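Local atomic coordinates of endoglucanase (Humicola insolens, PDB entry 1DYS), a protein that hydrolyses internal beta-1,4-glucosidic bonds of cellulose as a family 6 glycoside hydrolase, so contributing to the breakdown of plant biomass. Residues G48-I53 against G82-N87; F132-E137 against I175-D180; A288-P293 against M337-A342; Q23-F28 against K39-Q44. One frame throughout, in Å; residues are numbered along the deposited sequence.

Interaction 1: residues G48-I53 against G82-N87; sequences GTFYWI and GLVLYN
The indole of W52 lies across the isopropyl group of V84. Methyl CG2 of V84 sits 3.6 Å from the centroid of the five-membered ring and 5° off its normal, a CH-pi contact over the face, while CG1 reaches the rim of the six-membered ring at CE3 and CZ3. With CG beside the backbone N (chi1 -71°), the indole sends its six-membered edge toward the face of Y86; this offset edge-to-face pair has centroids 5.6 Å apart and planes at 84°. W52 NE1 donates to V309 O. W52 is a probable substrate-binding residue, and the hydroxyl of Y86 bonds to D92, a probable proton donor, which probably places the pair in the active-site cleft. An alanine in place of W52 would probably strip V84 CG2 of its ring cover, leave the Y86 face without its edge partner and V309 O without that donor.

Two residue pairs earlier, the F50 ring lies flat over G82, whose CA is 3.4 Å from the ring centroid; a CB on G82 would collide with F50 CD1. The backbones pair as parallel strands: Y51 N to G82 O at 2.9 Å, V84 N to Y51 O at 2.8 Å and I53 N to V84 O at 3.0 Å. A water links T49 O to G82 N. On the sheet face away from W52, Y51 CB meets L83 CD2 at 3.7 Å. Helix 60-74 connects the strands as a beta-alpha-beta unit and packs against Y51, I53 and L83, while strand 132-136 flanks 79-85 and helix 108-126 touches L83 and L85.

Interaction 2: residues F132-E137 against I175-D180; sequences FAVILE and IHLYLD
H176 runs beside the carbonyl oxygen of F132. Its CB is 3.4 Å from F132 O, CG is 3.6 Å from that same oxygen, and CD2 comes nearest, with F132 O 3.1 Å away at the ring edge, near the imidazole plane. A first torsion of -50°, placing CG beside the backbone N, keeps the ring along this carbonyl; at the tip, NE2 is hydrogen-bonded to Q131 OE1. The same oxygen also receives the backbone N-H of H176, with H176 N to F132 O at 2.8 Å.

That bond starts a regular parallel ladder in the central sheet of the family 6 alpha/beta barrel. V134 N to H176 O, Y178 N to V134 O and L136 N to Y178 O continue it, and it closes with D180 N to L136 O at 3.1 Å. On the face carrying V134 and L136, V134 CB meets L177 CD2 at 3.9 Å, and L136 CB meets L179 CD1 at 4.0 Å; helix 108-126 packs here through L124. The other face holds A133, I135 and Y178. At the C-terminal end of the strands, D180 is fixed by S217 and, through OD2, by the backbone N-H groups of A182 and D139, the latter a probable proton donor.

Interaction 3: residues A288-P293 against M337-A342; sequences AGFGQP and MLTQNA
A288 meets the last turn of helix 332-340 through both its backbone and its methyl. Its N-H points at the sulfur of M337, a weak hydrogen bond with N to SD at 3.5 Å, and its CB rests 3.9 Å from L338 CD2. At G289 the chain runs against the helix end: CA makes a CA-H...O contact of 3.5 Å with N341 O, and any CB here would clash with that oxygen. F290 then carries the junction. Its N donates to L338 O at 3.0 Å in an almost straight bond (177° at hydrogen), and with CG beside that N (chi1 -70°) the ring is laid over L338, whose CB lies 3.6 Å from the centroid and 10° off the normal. CE2 reaches T339 OG1, itself hydrogen-bonded to A335 O, at 3.4 Å; A342 CB stands at the ring edge, and A342 CA touches F290 O. W308 stacks with the same ring. Replacing F290 by an alanine would probably open a gap between L338, T339 and A342 and take away the ring that W308 stacks on.

Within 337-342, M337 O accepts from both N341 N and N341 ND2, which arrive from opposite faces of its carbonyl plane and so tie down the first residue beyond the helix. Apart from one nearly straight backbone bond and one weak sulfur bond, the segments meet mainly through apolar and CH...O contacts, which suggests that shape and close backbone fit, rather than charge, set this junction.

Interaction 4: residues Q23-F28 against K39-Q44; sequences QTRQAF and KVKYVQ
An antiparallel helix pair joins helix 15-29 to helix 34-46, and V40 wedges into the first helix between T24, R25 and F28. The short axes come within 9.1 Å and run at 165° to one another. With V40 CG1 anti to the backbone N, its two methyls face different partners. CG1 presses on the backbone and root of R25, 3.8 Å from R25 CB. CG2 turns to the other side, 3.7 Å from F28 CD2 at the edge of the phenyl ring, and also meets T24 CG2 at 3.9 Å, the two side chains crossing at about a right angle.

The two helices are consecutive and form a helical hairpin, with only a short link between residues 29 and 34. The longer polar chains of R25, K41 and Q44 lie along one edge of it. R25 leaves the backbone extended and bends at chi3 (68°), which brings its CD within 3.3 Å of Q44 OE1 and within 4.0 Å of K41 CB. The amide of Q44 and the guanidinium of R25 are almost parallel, 2° apart, with OE1 at the guanidinium edge near its plane. The R25 atom nearest that oxygen is the aliphatic CD, R25 NE being 4.1 Å from Q44 OE1. The amide's nitrogen, NE2, donates to D22 OD1, and the same carboxylate oxygen has a long, weak ion pair with R25 NE. R25 and K41 lie side by side and point the same way, yet R25 NH1 and K41 NZ stay 6.5 Å apart. On the inner side, T24 OG1 bonds to D332, at the start of helix 332-340.

Overall arrangement
Reading from the N terminus, interaction 4 closes first, pairing helices 15-29 and 34-46 across a short turn. Strand 51-53 follows directly, and interaction 1 then closes the loop through helix 60-74 onto strand 79-85. Interaction 2 closes the loop holding helices 140-146 and 150-169; L85 and I135 join it to interaction 1 as neighbours in one sheet, L85 O also meeting E137 N. Interaction 3 closes last, over the loop from 288-293 to the C-terminal helix 332-340. All four lie in series, none nested or crossed. Through T339, which packs on F28 and V40, the C-terminal helix meets the N-terminal helix pair, while interactions 2 and 4 stay about 17 Å apart at their nearest atoms.

Interaction 1: residues G48-I53 against G82-N87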
# COMPACT_ATOMS: atom_id res chain seq x y z
N GLY A 48 -4.75 23.90 -8.22
CA GLY A 48 -5.49 23.00 -7.32
C GLY A 48 -5.29 21.54 -7.72
O GLY A 48 -5.12 21.26 -8.90
N THR A 49 -5.31 20.66 -6.72
CA THR A 49 -5.20 19.22 -6.99
C THR A 49 -6.20 18.52 -6.06
O THR A 49 -6.40 19.02 -4.95
CB THR A 49 -3.77 18.75 -6.75
OG1 THR A 49 -2.93 19.42 -7.71
CG2 THR A 49 -3.63 17.28 -7.16
N PHE A 50 -6.86 17.45 -6.53
CA PHE A 50 -7.72 16.75 -5.58
C PHE A 50 -6.93 16.06 -4.47
O PHE A 50 -5.74 15.75 -4.57
CB PHE A 50 -8.40 15.60 -6.37
CG PHE A 50 -9.60 16.05 -7.14
CD1 PHE A 50 -9.55 17.11 -8.02
CD2 PHE A 50 -10.82 15.40 -6.96
CE1 PHE A 50 -10.67 17.51 -8.70
CE2 PHE A 50 -11.97 15.81 -7.62
CZ PHE A 50 -11.90 16.88 -8.53
N TYR A 51 -7.67 15.84 -3.37
CA TYR A 51 -7.19 15.05 -2.22
C TYR A 51 -7.70 13.62 -2.35
O TYR A 51 -8.93 13.41 -2.50
CB TYR A 51 -7.82 15.66 -0.96
CG TYR A 51 -7.27 17.00 -0.50
CD1 TYR A 51 -7.70 18.15 -1.19
CD2 TYR A 51 -6.43 17.17 0.57
CE1 TYR A 51 -7.27 19.41 -0.84
CE2 TYR A 51 -5.99 18.43 0.94
CZ TYR A 51 -6.41 19.54 0.23
OH TYR A 51 -5.96 20.79 0.61
N TRP A 52 -6.82 12.63 -2.29
CA TRP A 52 -7.19 11.24 -2.40
C TRP A 52 -7.49 10.60 -1.04
O TRP A 52 -6.63 10.52 -0.18
CB TRP A 52 -6.09 10.44 -3.09
CG TRP A 52 -5.99 10.75 -4.56
CD1 TRP A 52 -5.63 11.93 -5.14
CD2 TRP A 52 -6.30 9.84 -5.64
NE1 TRP A 52 -5.62 11.82 -6.51
CE2 TRP A 52 -6.04 10.54 -6.83
CE3 TRP A 52 -6.74 8.52 -5.69
CZ2 TRP A 52 -6.21 9.94 -8.09
CZ3 TRP A 52 -6.92 7.93 -6.94
CH2 TRP A 52 -6.64 8.64 -8.12
N ILE A 53 -8.75 10.15 -0.97
CA ILE A 53 -9.20 9.54 0.31
C ILE A 53 -9.21 8.04 0.10
O ILE A 53 -10.29 7.41 -0.10
CB ILE A 53 -10.57 10.08 0.73
CG1 ILE A 53 -10.70 11.60 0.73
CG2 ILE A 53 -10.82 9.59 2.19
CD1 ILE A 53 -9.58 12.42 1.31
N GLY A 82 -11.62 19.36 -4.32
CA GLY A 82 -11.77 18.09 -5.05
C GLY A 82 -11.36 16.97 -4.09
O GLY A 82 -10.28 17.02 -3.51
N LEU A 83 -12.24 15.95 -4.02
CA LEU A 83 -11.95 14.77 -3.19
C LEU A 83 -12.10 13.52 -4.07
O LEU A 83 -13.04 13.47 -4.87
CB LEU A 83 -12.92 14.60 -2.01
CG LEU A 83 -12.88 15.74 -0.98
CD1 LEU A 83 -13.96 15.46 0.08
CD2 LEU A 83 -11.50 15.86 -0.37
N VAL A 84 -11.24 12.52 -3.86
CA VAL A 84 -11.36 11.27 -4.64
C VAL A 84 -11.87 10.21 -3.64
O VAL A 84 -11.22 10.02 -2.63
CB VAL A 84 -10.02 10.80 -5.22
CG1 VAL A 84 -10.30 9.63 -6.17
CG2 VAL A 84 -9.35 11.93 -6.02
N LEU A 85 -13.06 9.68 -3.89
CA LEU A 85 -13.64 8.66 -3.01
C LEU A 85 -13.21 7.36 -3.67
O LEU A 85 -13.67 7.02 -4.78
CB LEU A 85 -15.17 8.87 -3.01
CG LEU A 85 -15.94 8.01 -2.00
CD1 LEU A 85 -17.17 8.77 -1.55
CD2 LEU A 85 -16.29 6.67 -2.61
N TYR A 86 -12.27 6.67 -3.01
CA TYR A 86 -11.62 5.52 -3.64
C TYR A 86 -11.29 4.42 -2.64
O TYR A 86 -10.14 4.35 -2.21
CB TYR A 86 -10.35 6.02 -4.35
CG TYR A 86 -9.47 5.07 -5.08
CD1 TYR A 86 -9.95 4.17 -6.03
CD2 TYR A 86 -8.09 5.02 -4.84
CE1 TYR A 86 -9.13 3.31 -6.75
CE2 TYR A 86 -7.26 4.17 -5.51
CZ TYR A 86 -7.77 3.30 -6.47
OH TYR A 86 -6.91 2.45 -7.14
N ASN A 87 -12.29 3.64 -2.28
CA ASN A 87 -12.00 2.50 -1.37
C ASN A 87 -12.92 1.33 -1.63
O ASN A 87 -13.28 0.55 -0.70
CB ASN A 87 -12.07 3.01 0.07
CG ASN A 87 -11.31 2.08 1.03
OD1 ASN A 87 -10.48 1.27 0.62
ND2 ASN A 87 -11.61 2.21 2.30
O HOH W 1 -8.84 20.23 -4.08

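Interaction 2: residues F132-E137 against I175-D180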
# COMPACT_ATOMS: atom_id res chain seq x y z
N PHE A 132 -18.01 20.97 -2.80
CA PHE A 132 -17.17 19.82 -3.06
C PHE A 132 -17.43 19.22 -4.43
O PHE A 132 -18.57 19.09 -4.88
CB PHE A 132 -17.49 18.69 -2.04
CG PHE A 132 -17.17 19.00 -0.60
CD1 PHE A 132 -15.92 18.83 -0.04
CD2 PHE A 132 -18.16 19.57 0.20
CE1 PHE A 132 -15.67 19.15 1.26
CE2 PHE A 132 -17.90 19.93 1.51
CZ PHE A 132 -16.66 19.70 2.08
N ALA A 133 -16.33 18.82 -5.08
CA ALA A 133 -16.41 18.01 -6.28
C ALA A 133 -15.82 16.63 -5.91
O ALA A 133 -14.66 16.58 -5.51
CB ALA A 133 -15.59 18.49 -7.46
N VAL A 134 -16.67 15.62 -5.95
CA VAL A 134 -16.20 14.30 -5.51
C VAL A 134 -16.16 13.39 -6.70
O VAL A 134 -17.13 13.10 -7.38
CB VAL A 134 -17.12 13.70 -4.42
CG1 VAL A 134 -16.66 12.29 -4.05
CG2 VAL A 134 -17.18 14.62 -3.21
N ILE A 135 -14.98 12.81 -6.97
CA ILE A 135 -14.78 11.84 -7.99
C ILE A 135 -15.03 10.48 -7.33
O ILE A 135 -14.43 10.15 -6.31
CB ILE A 135 -13.39 11.92 -8.62
CG1 ILE A 135 -13.38 13.17 -9.51
CG2 ILE A 135 -13.07 10.63 -9.37
CD1 ILE A 135 -12.06 13.38 -10.25
N LEU A 136 -15.94 9.76 -7.98
CA LEU A 136 -16.30 8.49 -7.40
C LEU A 136 -15.61 7.32 -8.10
O LEU A 136 -15.83 6.94 -9.23
CB LEU A 136 -17.80 8.21 -7.49
CG LEU A 136 -18.70 9.26 -6.85
CD1 LEU A 136 -20.09 9.10 -7.43
CD2 LEU A 136 -18.66 9.12 -5.33
N GLU A 137 -14.82 6.62 -7.30
CA GLU A 137 -14.16 5.37 -7.57
C GLU A 137 -13.54 5.18 -8.94
O GLU A 137 -14.00 4.50 -9.88
CB GLU A 137 -15.19 4.23 -7.33
CG GLU A 137 -15.67 4.12 -5.88
CD GLU A 137 -14.57 3.65 -4.90
OE1 GLU A 137 -13.52 3.19 -5.35
OE2 GLU A 137 -14.86 3.69 -3.70
N ILE A 175 -22.61 19.38 -2.79
CA ILE A 175 -21.81 18.21 -3.16
C ILE A 175 -22.09 17.86 -4.62
O ILE A 175 -23.22 17.56 -5.02
CB ILE A 175 -22.15 16.99 -2.29
CG1 ILE A 175 -21.89 17.25 -0.81
CG2 ILE A 175 -21.34 15.77 -2.77
CD1 ILE A 175 -22.39 16.10 0.09
N HIS A 176 -21.04 17.87 -5.46
CA HIS A 176 -21.15 17.62 -6.89
C HIS A 176 -20.42 16.35 -7.28
O HIS A 176 -19.22 16.27 -7.10
CB HIS A 176 -20.58 18.83 -7.64
CG HIS A 176 -21.19 20.10 -7.07
ND1 HIS A 176 -22.47 20.51 -7.42
CD2 HIS A 176 -20.73 20.95 -6.14
CE1 HIS A 176 -22.72 21.61 -6.72
NE2 HIS A 176 -21.71 21.91 -5.95
N LEU A 177 -21.20 15.35 -7.67
CA LEU A 177 -20.64 14.02 -7.91
C LEU A 177 -20.27 13.79 -9.34
O LEU A 177 -21.05 14.02 -10.26
CB LEU A 177 -21.64 12.98 -7.42
CG LEU A 177 -22.04 13.07 -5.94
CD1 LEU A 177 -23.11 12.03 -5.62
CD2 LEU A 177 -20.84 12.88 -5.03
N TYR A 178 -19.04 13.28 -9.55
CA TYR A 178 -18.54 12.93 -10.87
C TYR A 178 -18.13 11.47 -10.82
O TYR A 178 -17.17 11.09 -10.13
CB TYR A 178 -17.37 13.85 -11.24
CG TYR A 178 -17.75 15.31 -11.48
CD1 TYR A 178 -18.16 15.70 -12.76
CD2 TYR A 178 -17.72 16.24 -10.47
CE1 TYR A 178 -18.49 17.03 -13.01
CE2 TYR A 178 -18.07 17.56 -10.69
CZ TYR A 178 -18.46 17.93 -11.96
OH TYR A 178 -18.78 19.25 -12.13
N LEU A 179 -18.85 10.59 -11.49
CA LEU A 179 -18.60 9.15 -11.52
C LEU A 179 -17.53 8.83 -12.54
O LEU A 179 -17.60 9.21 -13.72
CB LEU A 179 -19.95 8.44 -11.78
CG LEU A 179 -19.95 6.94 -11.90
CD1 LEU A 179 -19.46 6.29 -10.61
CD2 LEU A 179 -21.37 6.45 -12.23
N ASP A 180 -16.47 8.14 -12.06
CA ASP A 180 -15.31 7.96 -12.95
C ASP A 180 -15.60 7.03 -14.09
O ASP A 180 -16.27 6.02 -13.89
CB ASP A 180 -14.11 7.45 -12.10
CG ASP A 180 -12.94 7.48 -13.07
OD1 ASP A 180 -12.46 8.57 -13.31
OD2 ASP A 180 -12.56 6.44 -13.61
O HOH W 2 -15.92 4.19 -11.83

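Interaction 3: residues A288-P293 against M337-A342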
# COMPACT_ATOMS: atom_id res chain seq x y z
N ALA A 288 6.76 12.89 -19.79
CA ALA A 288 5.46 13.55 -19.55
C ALA A 288 5.66 14.92 -18.91
O ALA A 288 6.71 15.22 -18.35
CB ALA A 288 4.58 12.68 -18.65
N GLY A 289 4.62 15.77 -19.04
CA GLY A 289 4.73 17.07 -18.41
C GLY A 289 3.46 17.35 -17.59
O GLY A 289 2.43 16.71 -17.84
N PHE A 290 3.62 18.30 -16.67
CA PHE A 290 2.41 18.82 -16.02
C PHE A 290 1.50 19.38 -17.13
O PHE A 290 1.97 20.08 -18.08
CB PHE A 290 2.65 19.98 -15.09
CG PHE A 290 3.39 19.68 -13.81
CD1 PHE A 290 2.92 18.64 -13.01
CD2 PHE A 290 4.44 20.44 -13.35
CE1 PHE A 290 3.52 18.36 -11.81
CE2 PHE A 290 5.05 20.16 -12.14
CZ PHE A 290 4.60 19.10 -11.37
N GLY A 291 0.22 19.06 -17.07
CA GLY A 291 -0.70 19.55 -18.10
C GLY A 291 -1.28 20.91 -17.66
O GLY A 291 -0.88 21.54 -16.70
N GLN A 292 -2.25 21.35 -18.46
CA GLN A 292 -2.96 22.59 -18.21
C GLN A 292 -3.55 22.61 -16.81
O GLN A 292 -4.27 21.69 -16.41
CB GLN A 292 -4.12 22.65 -19.24
CG GLN A 292 -5.33 23.46 -18.83
CD GLN A 292 -5.16 24.94 -19.13
OE1 GLN A 292 -5.01 25.25 -20.32
NE2 GLN A 292 -5.21 25.80 -18.13
N PRO A 293 -3.28 23.66 -16.08
CA PRO A 293 -3.86 23.83 -14.74
C PRO A 293 -5.36 24.02 -14.84
O PRO A 293 -5.93 24.33 -15.88
CB PRO A 293 -3.17 25.05 -14.11
CG PRO A 293 -1.89 25.11 -14.96
CD PRO A 293 -2.34 24.73 -16.38
N MET A 337 10.90 16.14 -13.96
CA MET A 337 10.54 15.95 -15.35
C MET A 337 9.23 16.63 -15.72
O MET A 337 9.07 17.34 -16.72
CB MET A 337 10.54 14.46 -15.73
CG MET A 337 9.92 14.20 -17.10
SD MET A 337 9.31 12.52 -17.38
CE MET A 337 7.90 12.58 -16.25
N LEU A 338 8.21 16.45 -14.84
CA LEU A 338 6.92 17.06 -15.15
C LEU A 338 7.07 18.60 -15.18
O LEU A 338 6.34 19.24 -15.94
CB LEU A 338 5.85 16.71 -14.12
CG LEU A 338 5.38 15.23 -14.13
CD1 LEU A 338 4.59 15.01 -12.85
CD2 LEU A 338 4.63 14.85 -15.38
N THR A 339 7.99 19.10 -14.37
CA THR A 339 8.16 20.56 -14.29
C THR A 339 8.87 21.07 -15.54
O THR A 339 8.37 21.98 -16.18
CB THR A 339 9.02 20.91 -13.07
OG1 THR A 339 8.42 20.46 -11.84
CG2 THR A 339 9.16 22.43 -12.95
N GLN A 340 10.02 20.49 -15.85
CA GLN A 340 10.69 20.89 -17.11
C GLN A 340 9.80 20.76 -18.33
O GLN A 340 9.98 21.52 -19.30
CB GLN A 340 11.93 20.01 -17.32
CG GLN A 340 12.95 20.04 -16.22
CD GLN A 340 14.08 19.04 -16.34
OE1 GLN A 340 15.16 19.41 -16.78
NE2 GLN A 340 13.84 17.79 -15.96
N ASN A 341 8.87 19.82 -18.43
CA ASN A 341 7.98 19.65 -19.58
C ASN A 341 6.59 20.23 -19.36
O ASN A 341 5.69 19.96 -20.18
CB ASN A 341 7.83 18.17 -19.94
CG ASN A 341 9.15 17.63 -20.46
OD1 ASN A 341 9.55 17.90 -21.60
ND2 ASN A 341 9.83 16.87 -19.62
N ALA A 342 6.49 21.08 -18.34
CA ALA A 342 5.15 21.63 -18.05
C ALA A 342 4.53 22.49 -19.14
O ALA A 342 5.18 23.15 -19.94
CB ALA A 342 5.18 22.44 -16.76

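Interaction 4: residues Q23-F28 against K39-Q44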
# COMPACT_ATOMS: atom_id res chain seq x y z
N GLN A 23 10.41 19.55 -1.99
CA GLN A 23 11.62 18.81 -2.32
C GLN A 23 12.03 19.11 -3.76
O GLN A 23 13.21 19.31 -4.06
CB GLN A 23 11.39 17.30 -2.18
CG GLN A 23 12.62 16.49 -2.56
CD GLN A 23 12.50 15.03 -2.17
OE1 GLN A 23 13.45 14.26 -2.39
NE2 GLN A 23 11.39 14.60 -1.60
N THR A 24 11.03 19.19 -4.67
CA THR A 24 11.34 19.44 -6.07
C THR A 24 11.89 20.84 -6.26
O THR A 24 12.85 21.06 -7.00
CB THR A 24 10.08 19.24 -6.97
OG1 THR A 24 9.41 18.05 -6.50
CG2 THR A 24 10.45 19.04 -8.42
N ARG A 25 11.24 21.81 -5.65
CA ARG A 25 11.69 23.19 -5.68
C ARG A 25 13.09 23.27 -5.09
O ARG A 25 13.89 23.89 -5.78
CB ARG A 25 10.78 24.09 -4.83
CG ARG A 25 10.81 25.53 -5.34
CD ARG A 25 9.96 26.36 -4.32
NE ARG A 25 10.81 26.31 -3.12
CZ ARG A 25 11.83 27.17 -3.05
NH1 ARG A 25 12.09 28.12 -3.94
NH2 ARG A 25 12.59 26.99 -2.00
N GLN A 26 13.35 22.63 -3.95
CA GLN A 26 14.73 22.62 -3.46
C GLN A 26 15.72 22.00 -4.44
O GLN A 26 16.84 22.51 -4.63
CB GLN A 26 14.77 21.81 -2.15
CG GLN A 26 14.05 22.53 -1.00
CD GLN A 26 13.78 21.62 0.17
OE1 GLN A 26 12.96 21.87 1.06
NE2 GLN A 26 14.44 20.47 0.25
N ALA A 27 15.39 20.89 -5.11
CA ALA A 27 16.29 20.23 -6.06
C ALA A 27 16.67 21.13 -7.21
O ALA A 27 17.85 21.29 -7.57
CB ALA A 27 15.69 18.92 -6.56
N PHE A 28 15.70 21.83 -7.81
CA PHE A 28 15.98 22.75 -8.89
C PHE A 28 16.85 23.90 -8.38
O PHE A 28 17.87 24.18 -9.00
CB PHE A 28 14.69 23.32 -9.48
CG PHE A 28 14.03 22.41 -10.49
CD1 PHE A 28 14.72 21.89 -11.57
CD2 PHE A 28 12.71 22.05 -10.27
CE1 PHE A 28 14.08 21.04 -12.46
CE2 PHE A 28 12.07 21.21 -11.18
CZ PHE A 28 12.73 20.71 -12.26
N LYS A 39 8.64 27.53 -11.37
CA LYS A 39 7.51 26.74 -11.89
C LYS A 39 6.99 25.83 -10.77
O LYS A 39 5.74 25.69 -10.70
CB LYS A 39 8.05 25.95 -13.08
CG LYS A 39 8.08 26.76 -14.35
CD LYS A 39 9.00 26.26 -15.44
CE LYS A 39 8.42 25.13 -16.26
NZ LYS A 39 9.44 24.61 -17.23
N VAL A 40 7.85 25.19 -9.99
CA VAL A 40 7.37 24.39 -8.86
C VAL A 40 6.56 25.25 -7.90
O VAL A 40 5.46 24.89 -7.46
CB VAL A 40 8.52 23.64 -8.15
CG1 VAL A 40 7.93 22.85 -6.97
CG2 VAL A 40 9.24 22.68 -9.10
N LYS A 41 7.09 26.44 -7.52
CA LYS A 41 6.34 27.30 -6.59
C LYS A 41 4.99 27.72 -7.16
O LYS A 41 4.01 27.86 -6.42
CB LYS A 41 7.19 28.53 -6.19
CG LYS A 41 6.70 29.16 -4.89
CD LYS A 41 7.88 29.80 -4.15
CE LYS A 41 7.61 31.26 -3.85
NZ LYS A 41 6.66 31.47 -2.72
N TYR A 42 4.86 27.87 -8.46
CA TYR A 42 3.62 28.20 -9.16
C TYR A 42 2.63 27.05 -8.87
O TYR A 42 1.56 27.32 -8.36
CB TYR A 42 3.75 28.39 -10.66
CG TYR A 42 2.49 28.69 -11.44
CD1 TYR A 42 1.58 27.72 -11.79
CD2 TYR A 42 2.21 30.00 -11.84
CE1 TYR A 42 0.43 28.00 -12.51
CE2 TYR A 42 1.06 30.29 -12.57
CZ TYR A 42 0.17 29.29 -12.90
OH TYR A 42 -0.96 29.60 -13.62
N VAL A 43 3.11 25.83 -9.12
CA VAL A 43 2.22 24.69 -8.80
C VAL A 43 1.88 24.67 -7.33
O VAL A 43 0.75 24.34 -6.94
CB VAL A 43 2.86 23.36 -9.26
CG1 VAL A 43 2.00 22.14 -8.90
CG2 VAL A 43 3.13 23.42 -10.75
N GLN A 44 2.85 24.93 -6.43
CA GLN A 44 2.60 24.86 -5.00
C GLN A 44 1.51 25.79 -4.46
O GLN A 44 0.77 25.42 -3.54
CB GLN A 44 3.88 25.19 -4.18
CG GLN A 44 4.90 24.06 -4.22
CD GLN A 44 6.14 24.45 -3.43
OE1 GLN A 44 6.84 25.37 -3.83
NE2 GLN A 44 6.43 23.76 -2.32